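Local coordinates for packaging protein UL32 (Human herpesvirus 8 type M, PDB 6XF9) that forms a pentameric ring required for packaging of the viral genome and probably directs new capsids to nuclear replication compartments where DNA is cleaved and packaged, at residues V3-G8 against D383-L388; C77-C82 against K135-T140; A303-A308 against P349-L354; C369-A374 against F423-L428. One frame throughout, in Å; residues are numbered along the deposited sequence.

Interaction 1: residues V3-G8 against D383-L388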
loop_
_atom_site.group_PDB
_atom_site.type_symbol
_atom_site.label_atom_id
_atom_site.label_comp_id
_atom_site.label_asym_id
_atom_site.label_seq_id
_atom_site.Cartn_x
_atom_site.Cartn_y
_atom_site.Cartn_z
ATOM N N VAL D 3 -22.506 -2.785 54.440
ATOM C CA VAL D 3 -22.241 -3.810 53.433
ATOM C C VAL D 3 -22.948 -3.438 52.135
ATOM O O VAL D 3 -24.162 -3.187 52.149
ATOM C CB VAL D 3 -22.714 -5.188 53.923
ATOM C CG1 VAL D 3 -22.827 -6.148 52.771
ATOM C CG2 VAL D 3 -21.759 -5.741 54.937
ATOM N N PRO D 4 -22.238 -3.394 51.006
ATOM C CA PRO D 4 -22.864 -3.046 49.723
ATOM C C PRO D 4 -23.674 -4.196 49.134
ATOM O O PRO D 4 -23.666 -5.322 49.633
ATOM C CB PRO D 4 -21.660 -2.711 48.839
ATOM C CG PRO D 4 -20.607 -2.252 49.803
ATOM C CD PRO D 4 -20.780 -3.179 50.971
ATOM N N TRP D 5 -24.355 -3.889 48.023
ATOM C CA TRP D 5 -25.150 -4.868 47.274
ATOM C C TRP D 5 -26.308 -5.414 48.090
ATOM O O TRP D 5 -26.580 -6.615 48.097
ATOM C CB TRP D 5 -24.283 -6.021 46.764
ATOM C CG TRP D 5 -24.116 -5.974 45.293
ATOM C CD1 TRP D 5 -24.703 -6.800 44.380
ATOM C CD2 TRP D 5 -23.317 -5.046 44.549
ATOM N NE1 TRP D 5 -24.327 -6.437 43.112
ATOM C CE2 TRP D 5 -23.474 -5.366 43.184
ATOM C CE3 TRP D 5 -22.480 -3.974 44.907
ATOM C CZ2 TRP D 5 -22.827 -4.653 42.162
ATOM C CZ3 TRP D 5 -21.839 -3.260 43.894
ATOM C CH2 TRP D 5 -22.015 -3.609 42.534
ATOM N N GLN D 6 -27.026 -4.528 48.756
ATOM C CA GLN D 6 -28.140 -4.961 49.586
ATOM C C GLN D 6 -29.436 -4.425 49.031
ATOM O O GLN D 6 -29.623 -3.206 48.950
ATOM C CB GLN D 6 -27.969 -4.532 51.036
ATOM C CG GLN D 6 -26.773 -5.189 51.637
ATOM C CD GLN D 6 -26.917 -5.429 53.109
ATOM O OE1 GLN D 6 -27.489 -6.456 53.517
ATOM N NE2 GLN D 6 -26.377 -4.517 53.924
ATOM N N LEU D 7 -30.334 -5.339 48.670
ATOM C CA LEU D 7 -31.638 -4.925 48.176
ATOM C C LEU D 7 -32.266 -3.863 49.078
ATOM O O LEU D 7 -32.747 -2.826 48.591
ATOM C CB LEU D 7 -32.524 -6.158 48.065
ATOM C CG LEU D 7 -33.926 -6.027 47.508
ATOM C CD1 LEU D 7 -33.965 -5.069 46.337
ATOM C CD2 LEU D 7 -34.378 -7.434 47.089
ATOM N N GLY D 8 -32.163 -4.050 50.400
ATOM C CA GLY D 8 -32.692 -3.061 51.324
ATOM C C GLY D 8 -32.128 -1.669 51.102
ATOM O O GLY D 8 -32.850 -0.676 51.215
ATOM N N ASP D 383 -19.333 -14.509 45.622
ATOM C CA ASP D 383 -19.107 -14.550 47.060
ATOM C C ASP D 383 -18.995 -13.143 47.637
ATOM O O ASP D 383 -19.687 -12.812 48.599
ATOM C CB ASP D 383 -17.852 -15.357 47.353
ATOM C CG ASP D 383 -17.927 -16.756 46.783
ATOM O OD1 ASP D 383 -19.001 -17.388 46.889
ATOM O OD2 ASP D 383 -16.921 -17.227 46.212
ATOM N N VAL D 384 -18.112 -12.305 47.080
ATOM C CA VAL D 384 -18.003 -10.921 47.544
ATOM C C VAL D 384 -19.354 -10.244 47.488
ATOM O O VAL D 384 -19.779 -9.565 48.429
ATOM C CB VAL D 384 -16.969 -10.136 46.715
ATOM C CG1 VAL D 384 -16.979 -8.696 47.130
ATOM C CG2 VAL D 384 -15.587 -10.710 46.899
ATOM N N LEU D 385 -20.053 -10.407 46.375
ATOM C CA LEU D 385 -21.230 -9.588 46.155
ATOM C C LEU D 385 -22.379 -10.010 47.056
ATOM O O LEU D 385 -23.169 -9.163 47.491
ATOM C CB LEU D 385 -21.649 -9.654 44.692
ATOM C CG LEU D 385 -20.738 -8.976 43.673
ATOM C CD1 LEU D 385 -21.523 -8.826 42.359
ATOM C CD2 LEU D 385 -20.195 -7.626 44.176
ATOM N N PHE D 386 -22.520 -11.314 47.317
ATOM C CA PHE D 386 -23.783 -11.812 47.842
ATOM C C PHE D 386 -23.709 -12.615 49.127
ATOM O O PHE D 386 -24.757 -12.840 49.733
ATOM C CB PHE D 386 -24.520 -12.636 46.769
ATOM C CG PHE D 386 -25.308 -11.771 45.830
ATOM C CD1 PHE D 386 -26.447 -11.119 46.270
ATOM C CD2 PHE D 386 -24.863 -11.535 44.549
ATOM C CE1 PHE D 386 -27.154 -10.281 45.438
ATOM C CE2 PHE D 386 -25.566 -10.708 43.704
ATOM C CZ PHE D 386 -26.713 -10.082 44.149
ATOM N N ARG D 387 -22.538 -13.029 49.578
ATOM C CA ARG D 387 -22.441 -13.721 50.850
ATOM C C ARG D 387 -22.241 -12.743 51.996
ATOM O O ARG D 387 -21.503 -11.753 51.877
ATOM C CB ARG D 387 -21.321 -14.748 50.813
ATOM C CG ARG D 387 -21.685 -15.856 49.869
ATOM C CD ARG D 387 -21.057 -17.155 50.236
ATOM N NE ARG D 387 -21.625 -18.203 49.397
ATOM C CZ ARG D 387 -22.782 -18.804 49.653
ATOM N NH1 ARG D 387 -23.480 -18.449 50.726
ATOM N NH2 ARG D 387 -23.234 -19.761 48.849
ATOM N N LEU D 388 -22.925 -13.031 53.107
ATOM C CA LEU D 388 -22.891 -12.158 54.266
ATOM C C LEU D 388 -21.517 -12.245 54.916
ATOM O O LEU D 388 -21.093 -13.333 55.313
ATOM C CB LEU D 388 -23.980 -12.581 55.254
ATOM C CG LEU D 388 -24.208 -11.644 56.451
ATOM C CD1 LEU D 388 -25.688 -11.662 56.846
ATOM C CD2 LEU D 388 -23.242 -11.929 57.653
#
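Trp5 lays one face of its indole over the end of Leu385, whose CD2 sits 4.2 Å from the centroid of the five-membered ring and only 15° off its normal. The other methyl, Leu385 CD1, reaches the ring near its nitrogen, 3.8 Å from Trp5 NE1. Leu385 CG lies beside its backbone N and anti to the carbonyl carbon (chi1 -70°), which places both methyls against the indole. At the indole edge stands Phe386: its CZ approaches Trp5 CD1 to 3.9 Å, close to the indole plane, and the two rings form an offset edge-to-face pair with planes at 88° and the tryptophan giving the edge. The stem of the side chain is packed as well, Trp5 CB lying 3.4 Å from Leu385 O. In this largely helical chain the contact joins the extreme N-terminus, just before helix 7-12, to the last turn of the short helix 382-386, bringing together residues more than 370 positions apart. Helix 71-83 adds Phe81, which touches both Trp5 and Leu385, and helix 89-106 adds Ser91 and Ala94. The indole N-H is not left to this apolar setting: Trp5 NE1 hydrogen-bonds to Ala303 O, and the backbone N of Trp5 to Asp98.

Interaction 2: residues C77-C82 against K135-T140. With ZN (zinc ion), chain O.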
loop_
_atom_site.group_PDB
_atom_site.type_symbol
_atom_site.label_atom_id
_atom_site.label_comp_id
_atom_site.label_asym_id
_atom_site.label_seq_id
_atom_site.Cartn_x
_atom_site.Cartn_y
_atom_site.Cartn_z
ATOM N N CYS D 77 -15.287 -0.133 50.955
ATOM C CA CYS D 77 -16.000 -1.391 50.727
ATOM C C CYS D 77 -16.769 -1.356 49.425
ATOM O O CYS D 77 -16.767 -2.331 48.666
ATOM C CB CYS D 77 -16.960 -1.697 51.862
ATOM S SG CYS D 77 -16.145 -2.408 53.218
ATOM N N LEU D 78 -17.476 -0.251 49.177
ATOM C CA LEU D 78 -18.159 -0.065 47.903
ATOM C C LEU D 78 -17.190 -0.243 46.746
ATOM O O LEU D 78 -17.464 -0.988 45.796
ATOM C CB LEU D 78 -18.779 1.323 47.853
ATOM C CG LEU D 78 -19.447 1.641 46.532
ATOM C CD1 LEU D 78 -20.439 0.565 46.168
ATOM C CD2 LEU D 78 -20.070 3.021 46.576
ATOM N N CYS D 79 -16.027 0.410 46.825
ATOM C CA CYS D 79 -15.024 0.249 45.784
ATOM C C CYS D 79 -14.625 -1.219 45.608
ATOM O O CYS D 79 -14.604 -1.729 44.486
ATOM C CB CYS D 79 -13.817 1.126 46.095
ATOM S SG CYS D 79 -14.224 2.877 45.981
ATOM N N PHE D 80 -14.351 -1.931 46.695
ATOM C CA PHE D 80 -13.952 -3.331 46.554
ATOM C C PHE D 80 -15.025 -4.135 45.831
ATOM O O PHE D 80 -14.714 -4.998 45.006
ATOM C CB PHE D 80 -13.666 -3.934 47.927
ATOM C CG PHE D 80 -13.128 -5.329 47.887
ATOM C CD1 PHE D 80 -11.785 -5.563 47.678
ATOM C CD2 PHE D 80 -13.957 -6.399 48.091
ATOM C CE1 PHE D 80 -11.282 -6.857 47.651
ATOM C CE2 PHE D 80 -13.465 -7.698 48.073
ATOM C CZ PHE D 80 -12.127 -7.928 47.853
ATOM N N PHE D 81 -16.295 -3.874 46.139
ATOM C CA PHE D 81 -17.378 -4.615 45.505
ATOM C C PHE D 81 -17.440 -4.324 44.019
ATOM O O PHE D 81 -17.605 -5.237 43.202
ATOM C CB PHE D 81 -18.710 -4.260 46.173
ATOM C CG PHE D 81 -19.064 -5.152 47.331
ATOM C CD1 PHE D 81 -18.193 -5.312 48.396
ATOM C CD2 PHE D 81 -20.302 -5.780 47.381
ATOM C CE1 PHE D 81 -18.515 -6.128 49.460
ATOM C CE2 PHE D 81 -20.629 -6.594 48.456
ATOM C CZ PHE D 81 -19.728 -6.761 49.495
ATOM N N CYS D 82 -17.300 -3.055 43.648
ATOM C CA CYS D 82 -17.339 -2.690 42.237
ATOM C C CYS D 82 -16.222 -3.381 41.469
ATOM O O CYS D 82 -16.440 -3.908 40.376
ATOM C CB CYS D 82 -17.217 -1.177 42.109
ATOM S SG CYS D 82 -18.658 -0.276 42.700
ATOM N N LYS D 135 -12.394 3.312 36.859
ATOM C CA LYS D 135 -11.947 2.804 38.174
ATOM C C LYS D 135 -11.049 3.770 38.958
ATOM O O LYS D 135 -9.910 3.435 39.282
ATOM C CB LYS D 135 -11.243 1.454 38.012
ATOM C CG LYS D 135 -12.119 0.363 37.416
ATOM C CD LYS D 135 -11.369 -0.956 37.322
ATOM C CE LYS D 135 -12.244 -2.046 36.726
ATOM N NZ LYS D 135 -12.699 -1.704 35.349
ATOM N N CYS D 136 -11.559 4.963 39.259
ATOM C CA CYS D 136 -10.736 6.002 39.883
ATOM C C CYS D 136 -10.148 5.557 41.207
ATOM O O CYS D 136 -9.152 6.139 41.646
ATOM C CB CYS D 136 -11.529 7.283 40.114
ATOM S SG CYS D 136 -12.315 7.955 38.648
ATOM N N PHE D 137 -10.723 4.526 41.840
ATOM C CA PHE D 137 -10.353 4.113 43.194
ATOM C C PHE D 137 -9.164 3.169 43.262
ATOM O O PHE D 137 -8.615 2.982 44.353
ATOM C CB PHE D 137 -11.536 3.428 43.886
ATOM C CG PHE D 137 -12.088 2.263 43.125
ATOM C CD1 PHE D 137 -11.450 1.024 43.156
ATOM C CD2 PHE D 137 -13.244 2.407 42.361
ATOM C CE1 PHE D 137 -11.954 -0.060 42.454
ATOM C CE2 PHE D 137 -13.762 1.332 41.645
ATOM C CZ PHE D 137 -13.110 0.096 41.693
ATOM N N LYS D 138 -8.772 2.550 42.147
ATOM C CA LYS D 138 -7.640 1.632 42.152
ATOM C C LYS D 138 -6.392 2.383 42.597
ATOM O O LYS D 138 -6.212 3.559 42.268
ATOM C CB LYS D 138 -7.424 1.032 40.755
ATOM C CG LYS D 138 -8.317 -0.158 40.419
ATOM C CD LYS D 138 -8.116 -0.579 38.968
ATOM C CE LYS D 138 -6.796 -1.326 38.801
ATOM N NZ LYS D 138 -6.619 -1.968 37.465
ATOM N N THR D 139 -5.553 1.736 43.403
ATOM C CA THR D 139 -4.292 2.363 43.777
ATOM C C THR D 139 -3.298 2.116 42.651
ATOM O O THR D 139 -2.976 0.964 42.345
ATOM C CB THR D 139 -3.761 1.831 45.100
ATOM O OG1 THR D 139 -3.333 0.495 44.906
ATOM C CG2 THR D 139 -4.902 1.809 46.132
ATOM N N THR D 140 -2.833 3.190 42.021
ATOM C CA THR D 140 -1.949 3.116 40.865
ATOM C C THR D 140 -0.680 3.911 41.145
ATOM O O THR D 140 -0.727 4.972 41.778
ATOM C CB THR D 140 -2.641 3.667 39.591
ATOM O OG1 THR D 140 -2.880 5.073 39.746
ATOM C CG2 THR D 140 -3.985 2.954 39.316
HETATM ZN ZN ZN O . -13.728 9.478 39.613
#
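Cys79 packs tightly over one face of the Phe137 ring, its CB 3.9 Å from the ring centroid and displaced toward the CG rim. Its sulfur, held beside the backbone N and anti to the carbonyl carbon (chi1 -67°), reaches past the ring to Phe137 CB at 3.5 Å. The sulfur stands obliquely to the ring, 40° off its normal, in a Cys sulfur-aromatic contact. Cys82, three residues on, adds a looser contact, its CB 4.3 Å from Phe137 CE2, while Cys79 O approaches Phe137 CZ to 3.7 Å. Behind the ring, the carbonyl carbon of Lys135 lies over the opposite face. Phe137 belongs to a type I beta turn from Lys135 to Lys138, closed by Lys138 N to Lys135 O at 3.2 Å, and this turn carries a zinc ligand: Cys136 SG binds the zinc ion at 2.3 Å, completing a site of three cysteines and one histidine with Cys52, Cys55 and His130. The aromatic next to that ligand thus sets the zinc-bearing loop against helix 71-83. Farther along the loop, Lys138, Thr139 and Thr140 are partly exposed; Lys138 forms a salt bridge with Asp414, and Thr140 packs on Asn325 of a neighbouring subunit.

Interaction 3: residues A303-A308 against P349-L354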
loop_
_atom_site.group_PDB
_atom_site.type_symbol
_atom_site.label_atom_id
_atom_site.label_comp_id
_atom_site.label_asym_id
_atom_site.label_seq_id
_atom_site.Cartn_x
_atom_site.Cartn_y
_atom_site.Cartn_z
ATOM N N ALA D 303 -24.596 -9.893 38.109
ATOM C CA ALA D 303 -24.490 -8.930 39.194
ATOM C C ALA D 303 -25.704 -8.905 40.111
ATOM O O ALA D 303 -25.615 -8.378 41.225
ATOM C CB ALA D 303 -24.295 -7.520 38.631
ATOM N N ALA D 304 -26.827 -9.467 39.683
ATOM C CA ALA D 304 -28.076 -9.310 40.400
ATOM C C ALA D 304 -28.479 -10.545 41.191
ATOM O O ALA D 304 -29.386 -10.450 42.026
ATOM C CB ALA D 304 -29.195 -8.973 39.409
ATOM N N HIS D 305 -27.808 -11.680 40.994
ATOM C CA HIS D 305 -28.282 -12.907 41.578
ATOM C C HIS D 305 -27.138 -13.814 42.001
ATOM O O HIS D 305 -26.179 -14.006 41.235
ATOM C CB HIS D 305 -29.175 -13.655 40.597
ATOM C CG HIS D 305 -29.980 -14.743 41.232
ATOM N ND1 HIS D 305 -29.413 -15.890 41.748
ATOM C CD2 HIS D 305 -31.315 -14.863 41.421
ATOM C CE1 HIS D 305 -30.366 -16.668 42.230
ATOM N NE2 HIS D 305 -31.528 -16.072 42.037
ATOM N N PRO D 306 -27.257 -14.447 43.177
ATOM C CA PRO D 306 -26.084 -15.103 43.782
ATOM C C PRO D 306 -25.605 -16.344 43.067
ATOM O O PRO D 306 -24.448 -16.722 43.260
ATOM C CB PRO D 306 -26.565 -15.445 45.201
ATOM C CG PRO D 306 -27.682 -14.471 45.469
ATOM C CD PRO D 306 -28.367 -14.308 44.140
ATOM N N GLU D 307 -26.452 -17.051 42.329
ATOM C CA GLU D 307 -26.005 -18.281 41.685
ATOM C C GLU D 307 -25.900 -18.177 40.168
ATOM O O GLU D 307 -25.670 -19.196 39.510
ATOM C CB GLU D 307 -26.897 -19.444 42.113
ATOM C CG GLU D 307 -28.316 -19.024 42.311
ATOM C CD GLU D 307 -29.183 -20.075 42.996
ATOM O OE1 GLU D 307 -28.813 -21.270 42.988
ATOM O OE2 GLU D 307 -30.240 -19.686 43.557
ATOM N N ALA D 308 -26.008 -16.966 39.596
ATOM C CA ALA D 308 -25.869 -16.847 38.144
ATOM C C ALA D 308 -24.448 -17.164 37.690
ATOM O O ALA D 308 -24.292 -17.974 36.756
ATOM C CB ALA D 308 -26.317 -15.455 37.678
ATOM N N PRO D 349 -36.084 -20.568 41.431
ATOM C CA PRO D 349 -36.777 -20.784 40.152
ATOM C C PRO D 349 -36.941 -19.528 39.305
ATOM O O PRO D 349 -37.246 -19.657 38.118
ATOM C CB PRO D 349 -38.129 -21.357 40.583
ATOM C CG PRO D 349 -38.351 -20.786 41.940
ATOM C CD PRO D 349 -36.998 -20.664 42.581
ATOM N N LEU D 350 -36.814 -18.321 39.862
ATOM C CA LEU D 350 -36.893 -17.130 39.013
ATOM C C LEU D 350 -35.682 -17.045 38.085
ATOM O O LEU D 350 -35.829 -16.933 36.862
ATOM C CB LEU D 350 -37.006 -15.859 39.861
ATOM C CG LEU D 350 -37.155 -14.577 39.040
ATOM C CD1 LEU D 350 -38.405 -14.618 38.182
ATOM C CD2 LEU D 350 -37.157 -13.345 39.914
ATOM N N LEU D 351 -34.473 -17.136 38.648
ATOM C CA LEU D 351 -33.280 -17.122 37.815
ATOM C C LEU D 351 -33.338 -18.225 36.783
ATOM O O LEU D 351 -33.079 -17.992 35.597
ATOM C CB LEU D 351 -32.038 -17.307 38.681
ATOM C CG LEU D 351 -30.728 -17.428 37.915
ATOM C CD1 LEU D 351 -30.446 -16.118 37.199
ATOM C CD2 LEU D 351 -29.606 -17.792 38.864
ATOM N N ARG D 352 -33.750 -19.417 37.204
ATOM C CA ARG D 352 -33.846 -20.548 36.293
ATOM C C ARG D 352 -34.798 -20.254 35.144
ATOM O O ARG D 352 -34.482 -20.517 33.979
ATOM C CB ARG D 352 -34.258 -21.772 37.094
ATOM C CG ARG D 352 -34.378 -23.070 36.381
ATOM C CD ARG D 352 -34.868 -24.025 37.437
ATOM N NE ARG D 352 -35.260 -25.325 36.932
ATOM C CZ ARG D 352 -34.990 -26.463 37.564
ATOM N NH1 ARG D 352 -35.391 -27.631 37.058
ATOM N NH2 ARG D 352 -34.295 -26.430 38.701
ATOM N N GLU D 353 -35.972 -19.699 35.445
ATOM C CA GLU D 353 -36.934 -19.406 34.385
ATOM C C GLU D 353 -36.472 -18.267 33.481
ATOM O O GLU D 353 -36.793 -18.264 32.289
ATOM C CB GLU D 353 -38.311 -19.127 34.984
ATOM C CG GLU D 353 -39.379 -18.825 33.953
ATOM C CD GLU D 353 -40.764 -18.798 34.556
ATOM O OE1 GLU D 353 -40.856 -18.885 35.807
ATOM O OE2 GLU D 353 -41.749 -18.665 33.784
ATOM N N LEU D 354 -35.758 -17.280 34.021
ATOM C CA LEU D 354 -35.246 -16.199 33.182
ATOM C C LEU D 354 -34.242 -16.741 32.169
ATOM O O LEU D 354 -34.334 -16.448 30.971
ATOM C CB LEU D 354 -34.621 -15.104 34.047
ATOM C CG LEU D 354 -34.317 -13.745 33.420
ATOM C CD1 LEU D 354 -34.117 -12.737 34.537
ATOM C CD2 LEU D 354 -33.075 -13.774 32.511
#
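The imidazole of His305 takes Leu351 on one face and the backbone N-H of Glu307 at its edge. Leu351 CD2 stands 3.7 Å from the ring centroid and 22° off the normal, a CH-pi contact displaced toward the side of ND1. Leu351 CB covers the other nitrogen of the same ring, 3.6 Å from His305 NE2, so the leucine spans the imidazole from one nitrogen to the other. The branch gets there because CG of Leu351 runs anti to the backbone N (chi1 175°), which carries CD2 out from helix 349-357. Beyond the ring the same methyl meets Glu307 CG at 3.9 Å and Ala308 CB at 4.2 Å. His305 and Glu307 lie in the link between helices 297-304 and 308-321, where a type I beta turn runs from His305 to Ala308; Glu307 is the N-cap of the second helix and Ala308 its first residue. Within the turn, Glu307 N donates to His305 ND1 at 3.2 Å, nearly straight at 173° and in the ring plane. The second ring nitrogen, His305 NE2, bonds to Asp348, and Glu307 OE2 bonds to Ser347 and to the backbone N of Asp348, tying the turn to the start of helix 349-357. Since ND1 accepts, NE2 probably carries hydrogen toward the carboxylate of Asp348; this double grip fixes the imidazole's rotation and holds its face to the leucine.

Interaction 4: residues C369-A374 against F423-L428. With ZN (zinc ion), chain P.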
loop_
_atom_site.group_PDB
_atom_site.type_symbol
_atom_site.label_atom_id
_atom_site.label_comp_id
_atom_site.label_asym_id
_atom_site.label_seq_id
_atom_site.Cartn_x
_atom_site.Cartn_y
_atom_site.Cartn_z
ATOM N N CYS D 369 -19.610 -15.696 22.528
ATOM C CA CYS D 369 -19.319 -14.672 21.521
ATOM C C CYS D 369 -18.959 -13.303 22.083
ATOM O O CYS D 369 -17.862 -12.810 21.798
ATOM C CB CYS D 369 -20.492 -14.499 20.550
ATOM S SG CYS D 369 -20.822 -15.990 19.666
ATOM N N ASP D 370 -19.838 -12.635 22.822
ATOM C CA ASP D 370 -19.586 -11.217 23.068
ATOM C C ASP D 370 -18.377 -11.052 23.982
ATOM O O ASP D 370 -18.269 -11.757 24.985
ATOM C CB ASP D 370 -20.800 -10.536 23.665
ATOM C CG ASP D 370 -20.641 -9.025 23.706
ATOM O OD1 ASP D 370 -19.955 -8.541 24.624
ATOM O OD2 ASP D 370 -21.151 -8.316 22.804
ATOM N N PRO D 371 -17.424 -10.175 23.645
ATOM C CA PRO D 371 -16.239 -10.024 24.506
ATOM C C PRO D 371 -16.517 -9.253 25.793
ATOM O O PRO D 371 -15.731 -9.374 26.731
ATOM C CB PRO D 371 -15.243 -9.287 23.597
ATOM C CG PRO D 371 -16.094 -8.480 22.698
ATOM C CD PRO D 371 -17.388 -9.240 22.502
ATOM N N LEU D 372 -17.540 -8.394 25.846
ATOM C CA LEU D 372 -17.890 -7.751 27.116
ATOM C C LEU D 372 -18.563 -8.733 28.071
ATOM O O LEU D 372 -18.430 -8.596 29.296
ATOM C CB LEU D 372 -18.799 -6.538 26.897
ATOM C CG LEU D 372 -19.215 -5.841 28.201
ATOM C CD1 LEU D 372 -17.955 -5.467 28.948
ATOM C CD2 LEU D 372 -20.102 -4.608 27.986
ATOM N N CYS D 373 -19.343 -9.682 27.546
ATOM C CA CYS D 373 -19.902 -10.729 28.395
ATOM C C CYS D 373 -18.804 -11.595 28.990
ATOM O O CYS D 373 -18.924 -12.077 30.126
ATOM C CB CYS D 373 -20.895 -11.577 27.601
ATOM S SG CYS D 373 -22.316 -10.610 26.962
ATOM N N ALA D 374 -17.762 -11.879 28.203
ATOM C CA ALA D 374 -16.641 -12.690 28.676
ATOM C C ALA D 374 -15.859 -11.983 29.776
ATOM O O ALA D 374 -15.386 -12.623 30.723
ATOM C CB ALA D 374 -15.722 -13.032 27.503
ATOM N N PHE D 423 -14.284 -2.148 24.906
ATOM C CA PHE D 423 -15.117 -0.960 24.699
ATOM C C PHE D 423 -15.010 -0.415 23.285
ATOM O O PHE D 423 -15.974 0.163 22.770
ATOM C CB PHE D 423 -14.751 0.117 25.707
ATOM C CG PHE D 423 -15.455 -0.055 26.993
ATOM C CD1 PHE D 423 -16.796 0.241 27.086
ATOM C CD2 PHE D 423 -14.816 -0.597 28.079
ATOM C CE1 PHE D 423 -17.481 0.042 28.256
ATOM C CE2 PHE D 423 -15.505 -0.803 29.258
ATOM C CZ PHE D 423 -16.838 -0.478 29.341
ATOM N N LEU D 424 -13.835 -0.515 22.675
ATOM C CA LEU D 424 -13.707 -0.156 21.271
ATOM C C LEU D 424 -14.615 -1.027 20.400
ATOM O O LEU D 424 -15.391 -0.511 19.586
ATOM C CB LEU D 424 -12.234 -0.264 20.865
ATOM C CG LEU D 424 -11.449 1.057 21.038
ATOM C CD1 LEU D 424 -11.669 1.746 22.374
ATOM C CD2 LEU D 424 -9.965 0.825 20.846
ATOM N N PHE D 425 -14.604 -2.347 20.628
ATOM C CA PHE D 425 -15.430 -3.264 19.840
ATOM C C PHE D 425 -16.921 -2.996 20.036
ATOM O O PHE D 425 -17.668 -2.848 19.065
ATOM C CB PHE D 425 -15.085 -4.705 20.207
ATOM C CG PHE D 425 -15.934 -5.733 19.512
ATOM C CD1 PHE D 425 -15.612 -6.180 18.245
ATOM C CD2 PHE D 425 -17.033 -6.279 20.145
ATOM C CE1 PHE D 425 -16.384 -7.139 17.613
ATOM C CE2 PHE D 425 -17.806 -7.239 19.529
ATOM C CZ PHE D 425 -17.481 -7.670 18.256
ATOM N N LYS D 426 -17.385 -2.914 21.283
ATOM C CA LYS D 426 -18.784 -2.550 21.488
ATOM C C LYS D 426 -19.113 -1.229 20.798
ATOM O O LYS D 426 -20.274 -0.973 20.448
ATOM C CB LYS D 426 -19.105 -2.484 22.984
ATOM C CG LYS D 426 -18.987 -3.825 23.688
ATOM C CD LYS D 426 -19.700 -4.933 22.915
ATOM C CE LYS D 426 -21.147 -5.011 23.313
ATOM N NZ LYS D 426 -21.953 -5.824 22.377
ATOM N N GLY D 427 -18.114 -0.357 20.649
ATOM C CA GLY D 427 -18.340 0.917 19.983
ATOM C C GLY D 427 -18.536 0.784 18.487
ATOM O O GLY D 427 -19.414 1.430 17.908
ATOM N N LEU D 428 -17.705 -0.024 17.828
ATOM C CA LEU D 428 -17.912 -0.201 16.397
ATOM C C LEU D 428 -19.249 -0.883 16.133
ATOM O O LEU D 428 -19.893 -0.624 15.110
ATOM C CB LEU D 428 -16.754 -0.993 15.773
ATOM C CG LEU D 428 -16.493 -2.447 16.128
ATOM C CD1 LEU D 428 -17.484 -3.400 15.490
ATOM C CD2 LEU D 428 -15.118 -2.813 15.645
HETATM ZN ZN ZN P . -23.749 -11.023 28.710
#
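The two backbones stay well apart, with CA atoms 7.7 Å from each other at Leu372 and Lys426, and side chains bridge the gap between the first turn of helix 371-379 and the second half of helix 416-430. Asp370 and Lys426 meet from opposite directions in a buried salt bridge, Lys426 NZ donating to Asp370 OD2 at 2.7 Å on the syn side of the carboxylate. Bends at chi2 and chi3 (-48° and -88°) curl the lysine chain round to that oxygen, and its NZ also bonds to Gln429. Asp370 is the N-cap of helix 371-379: its OD1 accepts from Cys373 N at 3.2 Å, on the anti side, and more weakly from Leu372 N. This capped turn holds part of a zinc site of three cysteines and one histidine, for Cys373 SG binds the metal at 2.3 Å together with Cys296, Cys299 and His366. Asp370 thus joins the helix start that bears the zinc ligand Cys373 to helix 416-430 through Lys426. Apolar packing flanks the ion pair. Pro371 CG rests 3.5 Å from Phe425 CD2, the two side chains crossing at about a right angle, while Leu372 CB meets the aliphatic stem of the lysine at Lys426 CG, 4.2 Å away.

All four contacts are buried, but their chemistry differs. Interactions 1, 2 and 3 depend on apolar atoms laid against a ring, whereas interaction 4 adds a salt bridge to its packing. Interactions 2 and 4 each include a ligand of a different zinc site, both built from three cysteines and one histidine; interactions 1 and 3 bind no metal. Interaction 1 is in direct contact with interactions 2 and 3, whereas those two do not touch each other, their nearest atoms being about 8 Å apart. Interaction 4 stands apart, its centre about 27 Å from that of interaction 1, although helices 371-379 and 382-386 follow each other in the chain. Only interaction 2 reaches a neighbouring subunit.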